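Local coordinates for transcription factor tau subunit sfc1 (Schizosaccharomyces pombe, PDB 4BJI), which forms part of TFIIIC, which activates tRNA and 5S RNA genes by binding promoter elements within them and assembling the initiation complex that recruits RNA polymerase III, at residues F128-R138 / K185-P195. Residues are numbered along the deposited sequence; the frame is centred on the assembly and turned at random. Where two conformers were deposited one is given.
Sequences FDGKTLFPTNR and KLFALIEGEMP
Leu-189, on helix 172-189, lies against the backbone of the loop that leads into strand 139-141. Its two methyls spread along that loop, CD1 lying 3.8 Å from C of Gly-130 and CD2 3.7 Å from C of Lys-131, while CB meets CD of Pro-135. One hydrogen bond joins the two backbones directly: Phe-134 N donates to Leu-189 O at 2.9 Å and 168°, from above the carbonyl plane. Gly-192 N reaches the same oxygen from the opposite face, so the helix end, a Schellman motif, shares its acceptor with the loop. Phe-134 CE1 comes obliquely to 3.3 Å from Gly-192 CA; a CB on Gly-192 would strike Phe-134 CZ and, at this positive phi, the preceding carbonyl O, which accounts for the glycine. A chi1 of -73° sets Leu-186 CG beside the backbone N, and from there CG sits 3.7 Å from CE2 at the edge of Phe-128 while CD2 touches CG of Pro-135. Beyond the proline, Ile-190 CG2 approaches NH2 of Arg-138 obliquely at 3.5 Å. That guanidinium is steadied by two bonds from NH1, to the carbonyls of Pro-135 and Asn-137, both nearly in its plane. A leucine in place of Arg-138 would probably leave those carbonyls without this donor and Ile-190 CG2 without its guanidinium neighbour. At the other end, a water links Gly-130 O to Lys-185 NZ, whose charge is paired with Asp-147. The chemistry is thus mainly apolar packing, plus one direct backbone bond, Phe-134 N to Leu-189 O, consistent with fixing how the loop lies along the helix end within this DNA-binding domain.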
ATOM      1  N   PHE A 128      -6.656   8.061   1.181  1.00  8.55           N
ATOM      2  CA  PHE A 128      -6.492   9.151   0.232  1.00  8.30           C
ATOM      3  C   PHE A 128      -7.869   9.665  -0.138  1.00  8.40           C
ATOM      4  O   PHE A 128      -8.592   8.993  -0.892  1.00  7.40           O
ATOM      5  CB  PHE A 128      -5.753   8.700  -1.040  1.00  9.38           C
ATOM      6  CG  PHE A 128      -5.305   9.859  -1.905  1.00  8.91           C
ATOM      7  CD1 PHE A 128      -6.187  10.528  -2.741  1.00 10.43           C
ATOM      8  CD2 PHE A 128      -3.978  10.289  -1.852  1.00 10.87           C
ATOM      9  CE1 PHE A 128      -5.761  11.592  -3.464  1.00 11.08           C
ATOM     10  CE2 PHE A 128      -3.558  11.342  -2.604  1.00 13.07           C
ATOM     11  CZ  PHE A 128      -4.459  11.979  -3.415  1.00 11.53           C
ATOM     12  N   ASP A 129      -8.232  10.828   0.404  1.00  8.45           N
ATOM     13  CA  ASP A 129      -9.573  11.412   0.138  1.00  9.32           C
ATOM     14  C   ASP A 129      -9.529  12.626  -0.783  1.00 10.64           C
ATOM     15  O   ASP A 129     -10.578  13.128  -1.212  1.00 11.18           O
ATOM     16  CB  ASP A 129     -10.352  11.705   1.424  1.00 12.25           C
ATOM     17  CG  ASP A 129      -9.748  12.815   2.243  1.00 14.62           C
ATOM     18  OD1 ASP A 129      -8.721  13.399   1.832  1.00 12.31           O
ATOM     19  OD2 ASP A 129     -10.310  13.045   3.366  1.00 17.90           O
ATOM     20  N   GLY A 130      -8.337  13.106  -1.100  1.00  9.03           N
ATOM     21  CA  GLY A 130      -8.208  14.273  -1.961  1.00  9.17           C
ATOM     22  C   GLY A 130      -8.456  15.592  -1.311  1.00 10.99           C
ATOM     23  O   GLY A 130      -8.443  16.621  -2.009  1.00 13.44           O
ATOM     24  N   LYS A 131      -8.709  15.616  -0.007  1.00 10.85           N
ATOM     25  CA  LYS A 131      -9.092  16.868   0.624  1.00 11.69           C
ATOM     26  C   LYS A 131      -8.565  17.100   2.007  1.00 12.75           C
ATOM     27  O   LYS A 131      -8.533  18.261   2.474  1.00 16.73           O
ATOM     28  CB  LYS A 131     -10.612  17.044   0.619  1.00 18.49           C
ATOM     29  CG  LYS A 131     -11.397  15.946   1.246  1.00 21.28           C
ATOM     30  CD  LYS A 131     -12.893  16.277   1.138  1.00 27.71           C
ATOM     31  CE  LYS A 131     -13.769  15.234   1.787  1.00 32.90           C
ATOM     32  NZ  LYS A 131     -15.204  15.666   1.697  1.00 39.72           N
ATOM     33  N   THR A 132      -8.151  16.074   2.714  1.00 14.83           N
ATOM     34  CA  THR A 132      -7.620  16.306   4.054  1.00 17.15           C
ATOM     35  C   THR A 132      -6.193  16.918   3.972  1.00 14.47           C
ATOM     36  O   THR A 132      -5.302  16.415   3.295  1.00 15.20           O
ATOM     37  CB  THR A 132      -7.713  15.030   4.915  1.00 20.92           C
ATOM     38  OG1 THR A 132      -9.094  14.664   5.070  1.00 21.91           O
ATOM     39  CG2 THR A 132      -7.151  15.322   6.290  1.00 23.94           C
ATOM     40  N   LEU A 133      -6.004  18.072   4.631  1.00 16.52           N
ATOM     41  CA  LEU A 133      -4.743  18.812   4.517  1.00 16.12           C
ATOM     42  C   LEU A 133      -3.586  18.174   5.298  1.00 17.40           C
ATOM     43  O   LEU A 133      -3.792  17.454   6.266  1.00 19.23           O
ATOM     44  CB  LEU A 133      -4.939  20.244   5.009  1.00 17.22           C
ATOM     45  CG  LEU A 133      -6.033  21.046   4.303  1.00 15.30           C
ATOM     46  CD1 LEU A 133      -6.138  22.439   4.975  1.00 16.92           C
ATOM     47  CD2 LEU A 133      -5.793  21.160   2.805  1.00 17.56           C
ATOM     48  N   PHE A 134      -2.367  18.472   4.857  1.00 18.08           N
ATOM     49  CA  PHE A 134      -1.162  18.079   5.568  1.00 19.29           C
ATOM     50  C   PHE A 134      -1.046  16.582   5.833  1.00 22.90           C
ATOM     51  O   PHE A 134      -0.729  16.146   6.943  1.00 23.33           O
ATOM     52  CB  PHE A 134      -1.077  18.845   6.910  1.00 21.42           C
ATOM     53  CG  PHE A 134      -1.295  20.329   6.774  1.00 26.39           C
ATOM     54  CD1 PHE A 134      -0.477  21.090   5.962  1.00 23.90           C
ATOM     55  CD2 PHE A 134      -2.316  20.966   7.469  1.00 32.12           C
ATOM     56  CE1 PHE A 134      -0.661  22.449   5.829  1.00 30.59           C
ATOM     57  CE2 PHE A 134      -2.506  22.343   7.341  1.00 26.99           C
ATOM     58  CZ  PHE A 134      -1.680  23.074   6.517  1.00 27.44           C
ATOM     59  N   PRO A 135      -1.302  15.772   4.804  1.00 20.00           N
ATOM     60  CA  PRO A 135      -1.075  14.349   5.003  1.00 20.15           C
ATOM     61  C   PRO A 135       0.409  14.062   5.209  1.00 22.03           C
ATOM     62  O   PRO A 135       1.243  14.674   4.556  1.00 24.46           O
ATOM     63  CB  PRO A 135      -1.603  13.731   3.702  1.00 18.23           C
ATOM     64  CG  PRO A 135      -1.420  14.771   2.682  1.00 17.23           C
ATOM     65  CD  PRO A 135      -1.711  16.082   3.431  1.00 17.60           C
ATOM     66  N   THR A 136       0.719  13.146   6.108  1.00 19.40           N
ATOM     67  CA  THR A 136       2.094  12.744   6.345  1.00 21.30           C
ATOM     68  C   THR A 136       2.443  11.425   5.640  1.00 21.88           C
ATOM     69  O   THR A 136       3.610  11.098   5.467  1.00 23.38           O
ATOM     70  CB  THR A 136       2.352  12.541   7.841  1.00 26.71           C
ATOM     71  OG1 THR A 136       1.571  11.435   8.322  1.00 30.92           O
ATOM     72  CG2 THR A 136       2.003  13.803   8.634  1.00 32.55           C
ATOM     73  N   ASN A 137       1.439  10.684   5.193  1.00 17.95           N
ATOM     74  CA  ASN A 137       1.671   9.418   4.527  1.00 17.29           C
ATOM     75  C   ASN A 137       2.148   9.631   3.105  1.00 15.07           C
ATOM     76  O   ASN A 137       1.674  10.545   2.420  1.00 17.47           O
ATOM     77  CB  ASN A 137       0.347   8.665   4.498  1.00 20.14           C
ATOM     78  CG  ASN A 137       0.498   7.258   4.047  1.00 19.07           C
ATOM     79  OD1 ASN A 137       1.522   6.600   4.334  1.00 18.43           O
ATOM     80  ND2 ASN A 137      -0.505   6.774   3.318  1.00 15.46           N
ATOM     81  N   ARG A 138       3.072   8.781   2.652  1.00 16.08           N
ATOM     82  CA  ARG A 138       3.528   8.903   1.270  1.00 16.73           C
ATOM     83  C   ARG A 138       3.344   7.630   0.468  1.00 14.17           C
ATOM     84  O   ARG A 138       3.723   7.590  -0.688  1.00 14.70           O
ATOM     85  CB  ARG A 138       4.989   9.340   1.201  1.00 21.28           C
ATOM     86  CG  ARG A 138       5.220  10.773   1.746  1.00 22.68           C
ATOM     87  CD  ARG A 138       4.667  11.862   0.787  1.00 24.37           C
ATOM     88  NE  ARG A 138       4.921  13.216   1.297  1.00 27.56           N
ATOM     89  CZ  ARG A 138       4.088  13.887   2.087  1.00 33.80           C
ATOM     90  NH1 ARG A 138       2.934  13.342   2.459  1.00 30.27           N
ATOM     91  NH2 ARG A 138       4.412  15.101   2.514  1.00 36.57           N
ATOM     92  N   LYS A 185      -2.741  16.451  -6.435  1.00 12.36           N
ATOM     93  CA  LYS A 185      -3.545  16.773  -5.251  1.00 12.54           C
ATOM     94  C   LYS A 185      -2.637  16.846  -4.020  1.00 13.44           C
ATOM     95  O   LYS A 185      -2.753  17.785  -3.200  1.00 13.33           O
ATOM     96  CB  LYS A 185      -4.689  15.787  -5.083  1.00  9.73           C
ATOM     97  CG  LYS A 185      -5.764  15.892  -6.141  1.00 11.59           C
ATOM     98  CD  LYS A 185      -7.081  15.314  -5.681  1.00 13.81           C
ATOM     99  CE  LYS A 185      -8.155  15.449  -6.756  1.00 13.87           C
ATOM    100  NZ  LYS A 185      -9.457  15.131  -6.233  1.00 13.88           N
ATOM    101  N   LEU A 186      -1.718  15.898  -3.865  1.00 13.28           N
ATOM    102  CA  LEU A 186      -0.792  15.974  -2.729  1.00 15.40           C
ATOM    103  C   LEU A 186       0.044  17.263  -2.699  1.00 20.84           C
ATOM    104  O   LEU A 186       0.281  17.828  -1.616  1.00 21.24           O
ATOM    105  CB  LEU A 186       0.134  14.759  -2.745  1.00 14.86           C
ATOM    106  CG  LEU A 186      -0.527  13.460  -2.331  1.00 14.76           C
ATOM    107  CD1 LEU A 186       0.430  12.313  -2.622  1.00 16.70           C
ATOM    108  CD2 LEU A 186      -0.894  13.476  -0.857  1.00 17.30           C
ATOM    109  N   PHE A 187       0.496  17.730  -3.859  1.00 17.14           N
ATOM    110  CA  PHE A 187       1.315  18.962  -3.906  1.00 21.89           C
ATOM    111  C   PHE A 187       0.600  20.037  -3.107  1.00 24.74           C
ATOM    112  O   PHE A 187       1.208  20.830  -2.363  1.00 24.24           O
ATOM    113  CB  PHE A 187       1.426  19.543  -5.318  1.00 26.47           C
ATOM    114  CG  PHE A 187       2.365  18.828  -6.248  1.00 40.79           C
ATOM    115  CD1 PHE A 187       3.545  18.254  -5.811  1.00 44.84           C
ATOM    116  CD2 PHE A 187       2.064  18.785  -7.603  1.00 45.46           C
ATOM    117  CE1 PHE A 187       4.402  17.624  -6.721  1.00 46.04           C
ATOM    118  CE2 PHE A 187       2.907  18.157  -8.510  1.00 54.59           C
ATOM    119  CZ  PHE A 187       4.079  17.580  -8.067  1.00 50.95           C
ATOM    120  N   ALA A 188      -0.710  20.107  -3.314  1.00 17.85           N
ATOM    121  CA  ALA A 188      -1.520  21.159  -2.728  1.00 20.44           C
ATOM    122  C   ALA A 188      -1.824  20.870  -1.272  1.00 19.25           C
ATOM    123  O   ALA A 188      -1.641  21.724  -0.414  1.00 18.95           O
ATOM    124  CB  ALA A 188      -2.821  21.330  -3.500  1.00 17.98           C
ATOM    125  N   LEU A 189      -2.282  19.662  -1.002  1.00 14.42           N
ATOM    126  CA  LEU A 189      -2.673  19.282   0.351  1.00 16.99           C
ATOM    127  C   LEU A 189      -1.507  19.471   1.343  1.00 16.78           C
ATOM    128  O   LEU A 189      -1.725  19.913   2.467  1.00 18.03           O
ATOM    129  CB  LEU A 189      -3.184  17.831   0.377  1.00 13.45           C
ATOM    130  CG  LEU A 189      -4.447  17.597  -0.498  1.00 12.66           C
ATOM    131  CD1 LEU A 189      -4.703  16.128  -0.641  1.00 14.15           C
ATOM    132  CD2 LEU A 189      -5.683  18.328   0.111  1.00 12.75           C
ATOM    133  N   ILE A 190      -0.286  19.114   0.934  1.00 19.73           N
ATOM    134  CA  ILE A 190       0.847  19.234   1.855  1.00 19.96           C
ATOM    135  C   ILE A 190       1.190  20.705   2.111  1.00 25.83           C
ATOM    136  O   ILE A 190       1.823  21.020   3.130  1.00 30.41           O
ATOM    137  CB  ILE A 190       2.098  18.450   1.379  1.00 25.56           C
ATOM    138  CG1 ILE A 190       2.666  19.064   0.109  1.00 34.89           C
ATOM    139  CG2 ILE A 190       1.769  16.970   1.187  1.00 24.53           C
ATOM    140  CD1 ILE A 190       3.918  18.343  -0.380  1.00 48.38           C
ATOM    141  N   GLU A 191       0.767  21.598   1.212  1.00 20.36           N
ATOM    142  CA  GLU A 191       0.960  23.055   1.401  1.00 24.08           C
ATOM    143  C   GLU A 191      -0.194  23.719   2.156  1.00 26.10           C
ATOM    144  O   GLU A 191      -0.173  24.930   2.386  1.00 29.10           O
ATOM    145  CB  GLU A 191       1.097  23.761   0.045  1.00 25.81           C
ATOM    146  CG  GLU A 191       2.392  23.465  -0.707  1.00 42.81           C
ATOM    147  CD  GLU A 191       3.626  23.862   0.076  1.00 65.70           C
ATOM    148  OE1 GLU A 191       3.584  24.904   0.767  1.00 69.83           O
ATOM    149  OE2 GLU A 191       4.635  23.127   0.005  1.00 74.13           O
ATOM    150  N   GLY A 192      -1.194  22.937   2.547  1.00 20.47           N
ATOM    151  CA  GLY A 192      -2.373  23.474   3.202  1.00 20.20           C
ATOM    152  C   GLY A 192      -3.398  24.102   2.276  1.00 17.41           C
ATOM    153  O   GLY A 192      -4.221  24.918   2.714  1.00 18.72           O
ATOM    154  N   GLU A 193      -3.377  23.692   1.006  1.00 18.92           N
ATOM    155  CA  GLU A 193      -4.323  24.181  -0.004  1.00 19.13           C
ATOM    156  C   GLU A 193      -5.222  23.084  -0.579  1.00 19.99           C
ATOM    157  O   GLU A 193      -4.797  21.942  -0.748  1.00 17.41           O
ATOM    158  CB  GLU A 193      -3.553  24.856  -1.151  1.00 23.61           C
ATOM    159  CG  GLU A 193      -2.719  26.017  -0.619  1.00 38.69           C
ATOM    160  CD  GLU A 193      -1.838  26.684  -1.652  1.00 52.98           C
ATOM    161  OE1 GLU A 193      -1.599  26.100  -2.730  1.00 53.69           O
ATOM    162  OE2 GLU A 193      -1.377  27.810  -1.362  1.00 48.70           O
HETATM  163  N   MSE A 194      -6.459  23.440  -0.902  1.00 22.32           N
HETATM  164  CA  MSE A 194      -7.338  22.529  -1.617  0.66 22.77           C
HETATM  165  C   MSE A 194      -6.906  22.463  -3.073  1.00 19.63           C
HETATM  166  O   MSE A 194      -6.581  23.490  -3.689  1.00 21.86           O
HETATM  167  CB  MSE A 194      -8.793  22.985  -1.523  0.66 26.30           C
HETATM  168  CG  MSE A 194      -9.427  22.688  -0.181  0.66 26.47           C
HETATM  169 SE   MSE A 194      -9.509  20.754   0.148  0.66 28.76          SE
HETATM  170  CE  MSE A 194     -10.535  20.255  -1.368  0.66 16.44           C
ATOM    171  N   PRO A 195      -6.871  21.256  -3.628  1.00 16.38           N
ATOM    172  CA  PRO A 195      -6.514  21.123  -5.045  1.00 17.38           C
ATOM    173  C   PRO A 195      -7.491  21.907  -5.901  1.00 21.30           C
ATOM    174  O   PRO A 195      -8.666  21.999  -5.563  1.00 21.85           O
ATOM    175  CB  PRO A 195      -6.613  19.609  -5.312  1.00 16.44           C
ATOM    176  CG  PRO A 195      -6.476  18.982  -3.968  1.00 18.52           C
ATOM    177  CD  PRO A 195      -7.031  19.955  -2.964  1.00 16.47           C
TER
HETATM  178  O   HOH W   1      -9.784  17.269  -4.230  1.00 19.96           O